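Local structure of Low molecular weight phosphotyrosine protein phosphatase 1 (Drosophila melanogaster, 7CUY) at residues A40-W45 and E89-E94; Q76-F81 and S93-L98. The protein probably removes phosphate from tyrosine-phosphorylated proteins and from small aryl and acyl phosphates, as a low molecular weight protein tyrosine phosphatase. All coordinates share one frame; numbering follows the deposited sequence.

Contact 1. Residues A40-W45 and E89-E94; sequences AAIGGW and EDNMSE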
# COMPACT_ATOMS: atom_id res chain seq x y z
N ALA A 40 4.70 4.30 -2.99
CA ALA A 40 5.53 4.56 -4.17
C ALA A 40 5.45 3.37 -5.13
O ALA A 40 4.87 2.33 -4.83
CB ALA A 40 6.98 4.86 -3.78
N ALA A 41 6.09 3.55 -6.30
CA ALA A 41 5.99 2.65 -7.44
C ALA A 41 7.30 1.91 -7.67
O ALA A 41 8.38 2.50 -7.52
CB ALA A 41 5.64 3.43 -8.72
N ILE A 42 7.20 0.62 -8.04
CA ILE A 42 8.34 -0.10 -8.62
C ILE A 42 8.75 0.56 -9.93
O ILE A 42 9.90 0.99 -10.10
CB ILE A 42 8.02 -1.59 -8.85
CG1 ILE A 42 7.64 -2.34 -7.56
CG2 ILE A 42 9.21 -2.32 -9.53
CD1 ILE A 42 8.77 -2.51 -6.57
N GLY A 43 7.81 0.65 -10.89
CA GLY A 43 8.10 1.19 -12.20
C GLY A 43 7.80 2.69 -12.32
O GLY A 43 7.06 3.27 -11.52
N GLY A 44 8.38 3.30 -13.36
CA GLY A 44 8.40 4.75 -13.50
C GLY A 44 7.40 5.36 -14.45
O GLY A 44 7.41 6.59 -14.62
N TRP A 45 6.51 4.56 -15.06
CA TRP A 45 5.65 5.06 -16.14
C TRP A 45 4.82 6.26 -15.71
O TRP A 45 4.66 7.20 -16.48
CB TRP A 45 4.71 3.95 -16.63
CG TRP A 45 5.34 2.64 -16.94
CD1 TRP A 45 5.96 2.27 -18.10
CD2 TRP A 45 5.38 1.49 -16.08
NE1 TRP A 45 6.40 0.96 -18.01
CE2 TRP A 45 6.06 0.46 -16.78
CE3 TRP A 45 4.94 1.24 -14.78
CZ2 TRP A 45 6.30 -0.79 -16.22
CZ3 TRP A 45 5.18 -0.03 -14.22
CH2 TRP A 45 5.85 -1.02 -14.95
N GLU A 89 2.87 -11.23 -5.24
CA GLU A 89 4.14 -11.92 -5.20
C GLU A 89 5.19 -11.30 -6.12
O GLU A 89 6.38 -11.33 -5.80
CB GLU A 89 3.95 -13.41 -5.53
CG GLU A 89 3.15 -13.68 -6.81
CD GLU A 89 1.63 -13.67 -6.59
OE1 GLU A 89 1.00 -12.59 -6.71
OE2 GLU A 89 1.06 -14.77 -6.30
N ASP A 90 4.77 -10.75 -7.27
CA ASP A 90 5.68 -10.02 -8.15
C ASP A 90 6.28 -8.81 -7.44
O ASP A 90 7.49 -8.55 -7.54
CB ASP A 90 4.95 -9.57 -9.42
CG ASP A 90 4.72 -10.70 -10.43
OD1 ASP A 90 5.34 -11.79 -10.31
OD2 ASP A 90 3.91 -10.49 -11.37
N ASN A 91 5.44 -8.02 -6.75
CA ASN A 91 5.94 -6.96 -5.87
C ASN A 91 7.03 -7.47 -4.94
O ASN A 91 8.10 -6.85 -4.81
CB ASN A 91 4.81 -6.37 -5.02
CG ASN A 91 3.86 -5.53 -5.82
OD1 ASN A 91 2.79 -5.16 -5.34
ND2 ASN A 91 4.25 -5.22 -7.07
N MET A 92 6.77 -8.60 -4.27
CA MET A 92 7.73 -9.09 -3.28
C MET A 92 9.08 -9.40 -3.93
O MET A 92 10.13 -9.04 -3.38
CB MET A 92 7.17 -10.33 -2.56
CG MET A 92 5.92 -10.06 -1.72
SD MET A 92 5.92 -8.47 -0.83
CE MET A 92 7.18 -8.65 0.43
N SER A 93 9.07 -10.05 -5.10
CA SER A 93 10.32 -10.33 -5.81
C SER A 93 11.07 -9.05 -6.12
O SER A 93 12.28 -8.95 -5.88
CB SER A 93 10.03 -11.10 -7.10
OG SER A 93 9.37 -12.34 -6.83
N GLU A 94 10.37 -8.04 -6.64
CA GLU A 94 11.01 -6.77 -6.97
C GLU A 94 11.62 -6.11 -5.73
O GLU A 94 12.75 -5.61 -5.77
CB GLU A 94 10.01 -5.83 -7.65
CG GLU A 94 9.70 -6.20 -9.10
CD GLU A 94 10.86 -5.89 -10.06
OE1 GLU A 94 10.75 -4.95 -10.89
OE2 GLU A 94 11.89 -6.59 -9.99
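At the C-terminal end of the parallel sheet of this Rossmann-like phosphatase fold, the turn leaving strand 35-41 meets helix 89-98 through Ile42 and Glu94, close to the catalytic loop. Both branches of the isoleucine take part. CG2 stands anti to the backbone N, CG1 beside it (chi1 -60°), and the fork straddles the start of the glutamate side chain: Ile42 CD1 lies 3.7 Å from Glu94 CB, while Ile42 CG2 is 3.9 Å from Glu94 CG. The bend of the glutamate at its second torsion (chi2 -72°) runs the carboxylate past the methyl, with Glu94 OE1 turned to 3.3 Å from Ile42 CG2. This is van der Waals contact; the charge itself is answered within the helix by Arg97. One turn earlier, Asn91 ND2 only grazes Ile42 CG1 at 4.5 Å. Its amide oxygen accepts from Met87 N, which fixes the side chain about 4 Å from those of Cys9 and Arg15, the probable nucleophile and active-site arginine. Ile42 also lies on Ile8 of strand 3-9, and its backbone bonds to Cys9, so the Ile42 side chain sits between strand 3-9 and helix 89-98.

Contact 2. Residues Q76-F81 and S93-L98; sequences QDFSEF and SELRRL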
# COMPACT_ATOMS: atom_id res chain seq x y z
N GLN A 76 17.07 4.68 -0.78
CA GLN A 76 17.07 5.23 0.57
C GLN A 76 15.77 4.93 1.31
O GLN A 76 15.74 5.03 2.54
CB GLN A 76 17.34 6.73 0.57
CG GLN A 76 16.11 7.60 0.41
CD GLN A 76 16.33 9.02 0.89
OE1 GLN A 76 16.50 9.95 0.08
NE2 GLN A 76 16.30 9.22 2.21
N ASP A 77 14.70 4.58 0.58
CA ASP A 77 13.47 4.12 1.23
C ASP A 77 13.75 2.96 2.16
O ASP A 77 13.19 2.88 3.25
CB ASP A 77 12.43 3.71 0.19
CG ASP A 77 11.82 4.88 -0.54
OD1 ASP A 77 11.69 5.98 0.05
OD2 ASP A 77 11.47 4.71 -1.72
N PHE A 78 14.64 2.04 1.76
CA PHE A 78 14.87 0.88 2.61
C PHE A 78 15.60 1.23 3.90
O PHE A 78 15.64 0.40 4.81
CB PHE A 78 15.64 -0.20 1.85
CG PHE A 78 14.89 -0.74 0.66
CD1 PHE A 78 14.08 -1.87 0.79
CD2 PHE A 78 14.98 -0.12 -0.57
CE1 PHE A 78 13.38 -2.37 -0.30
CE2 PHE A 78 14.29 -0.61 -1.67
CZ PHE A 78 13.49 -1.74 -1.54
N SER A 79 16.16 2.43 4.00
CA SER A 79 16.72 2.91 5.26
C SER A 79 15.80 3.86 6.01
O SER A 79 15.97 4.04 7.22
CB SER A 79 18.05 3.64 5.03
OG SER A 79 19.03 2.78 4.48
N GLU A 80 14.83 4.48 5.33
CA GLU A 80 13.93 5.40 6.01
C GLU A 80 12.71 4.71 6.62
O GLU A 80 12.25 5.09 7.70
CB GLU A 80 13.47 6.50 5.04
CG GLU A 80 12.51 7.52 5.72
CD GLU A 80 12.06 8.66 4.80
OE1 GLU A 80 12.82 9.02 3.87
OE2 GLU A 80 10.96 9.21 5.04
N PHE A 81 12.15 3.69 5.95
CA PHE A 81 10.89 3.11 6.41
C PHE A 81 11.12 1.86 7.25
O PHE A 81 12.03 1.07 6.97
CB PHE A 81 9.98 2.81 5.21
CG PHE A 81 9.50 4.05 4.52
CD1 PHE A 81 10.24 4.61 3.51
CD2 PHE A 81 8.34 4.68 4.93
CE1 PHE A 81 9.82 5.78 2.88
CE2 PHE A 81 7.90 5.85 4.32
CZ PHE A 81 8.64 6.40 3.30
N SER A 93 9.07 -10.05 -5.10
CA SER A 93 10.32 -10.33 -5.81
C SER A 93 11.07 -9.05 -6.12
O SER A 93 12.28 -8.95 -5.88
CB SER A 93 10.03 -11.10 -7.10
OG SER A 93 9.37 -12.34 -6.83
N GLU A 94 10.37 -8.04 -6.64
CA GLU A 94 11.01 -6.77 -6.97
C GLU A 94 11.62 -6.11 -5.73
O GLU A 94 12.75 -5.61 -5.77
CB GLU A 94 10.01 -5.83 -7.65
CG GLU A 94 9.70 -6.20 -9.10
CD GLU A 94 10.86 -5.89 -10.06
OE1 GLU A 94 10.75 -4.95 -10.89
OE2 GLU A 94 11.89 -6.59 -9.99
N LEU A 95 10.88 -6.08 -4.61
CA LEU A 95 11.42 -5.46 -3.40
C LEU A 95 12.66 -6.20 -2.91
O LEU A 95 13.64 -5.57 -2.48
CB LEU A 95 10.34 -5.43 -2.30
CG LEU A 95 9.20 -4.44 -2.52
CD1 LEU A 95 8.03 -4.71 -1.59
CD2 LEU A 95 9.70 -3.02 -2.36
N ARG A 96 12.62 -7.54 -2.93
CA ARG A 96 13.78 -8.33 -2.53
C ARG A 96 15.00 -7.94 -3.35
O ARG A 96 16.09 -7.75 -2.80
CB ARG A 96 13.50 -9.83 -2.69
CG ARG A 96 12.75 -10.49 -1.54
CD ARG A 96 12.86 -12.04 -1.60
NE ARG A 96 12.38 -12.55 -2.89
CZ ARG A 96 13.18 -12.90 -3.88
NH1 ARG A 96 14.50 -12.81 -3.72
NH2 ARG A 96 12.67 -13.33 -5.04
N ARG A 97 14.85 -7.81 -4.67
CA ARG A 97 16.04 -7.49 -5.45
C ARG A 97 16.50 -6.05 -5.22
O ARG A 97 17.70 -5.78 -5.28
CB ARG A 97 15.79 -7.74 -6.95
CG ARG A 97 15.49 -6.51 -7.76
CD ARG A 97 15.54 -6.75 -9.27
NE ARG A 97 14.50 -5.92 -9.90
CZ ARG A 97 14.65 -4.63 -10.19
NH1 ARG A 97 15.80 -4.02 -9.94
NH2 ARG A 97 13.65 -3.94 -10.73
N LEU A 98 15.58 -5.13 -4.90
CA LEU A 98 15.95 -3.74 -4.69
C LEU A 98 16.58 -3.45 -3.33
O LEU A 98 17.45 -2.58 -3.22
CB LEU A 98 14.73 -2.84 -4.88
CG LEU A 98 14.35 -2.59 -6.34
CD1 LEU A 98 12.94 -2.00 -6.42
CD2 LEU A 98 15.37 -1.66 -6.95
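Phe78, from the short helix 77-80, reaches across to the last turn of helix 89-98 and meets it with the far end of its ring; CG, anti to the carbonyl carbon (chi1 -63°), directs the ring outward to that helix. One turn before Leu98, Glu94 is gripped side-on by Arg97: Arg97 NE gives a short bond of 2.7 Å to Glu94 OE2, and Arg97 NH2 reaches Glu94 OE1 at 3.1 Å with an N-H...O angle of 163°. Both oxygens lie near the guanidinium plane, yet they are approached well out of the carboxylate plane, so the two flat groups are tilted against each other. Leu95 offers Phe78 one methyl, with Leu95 CD2 4.1 Å from Phe78 CZ, and its backbone O lies 3.9 Å from Phe78 CE1, obliquely to the ring. Leu98 completes the contact with its stem: Leu98 CB is 3.7 Å from Phe78 CZ, the two side chains crossing at about a right angle. The side-chain contact is apolar, with one backbone carbonyl of the helix beside the ring and the ion pair set along the helix. Phe78 and Leu95 both rest on Ile84 of strand 83-86, and Phe78 also touches Ala99 and Ser103, so the ring lies where helix 77-80, helix 89-98 and that strand come together.

As a worked example of one helix serving two neighbours, both contacts use helix 89-98, contact 1 through its middle, at Asn91 and Glu94, and contact 2 through its last turn. Both are largely buried, with a partly exposed residue in each: Glu94 in contact 1, Leu98 in contact 2. Their centres lie 10 Å apart, and Ile42 CD1 meets Leu98 CD1 at 4.2 Å, where the aliphatic parts of the two contacts touch. Asn91 brings contact 1 near the probable catalytic residues, whereas the Leu95 side chain of contact 2 is about 9 Å from that of Cys9. Glu94 belongs to both pairs of segments but touches only in contact 1; its ion pair runs along the helix, not across contact 2.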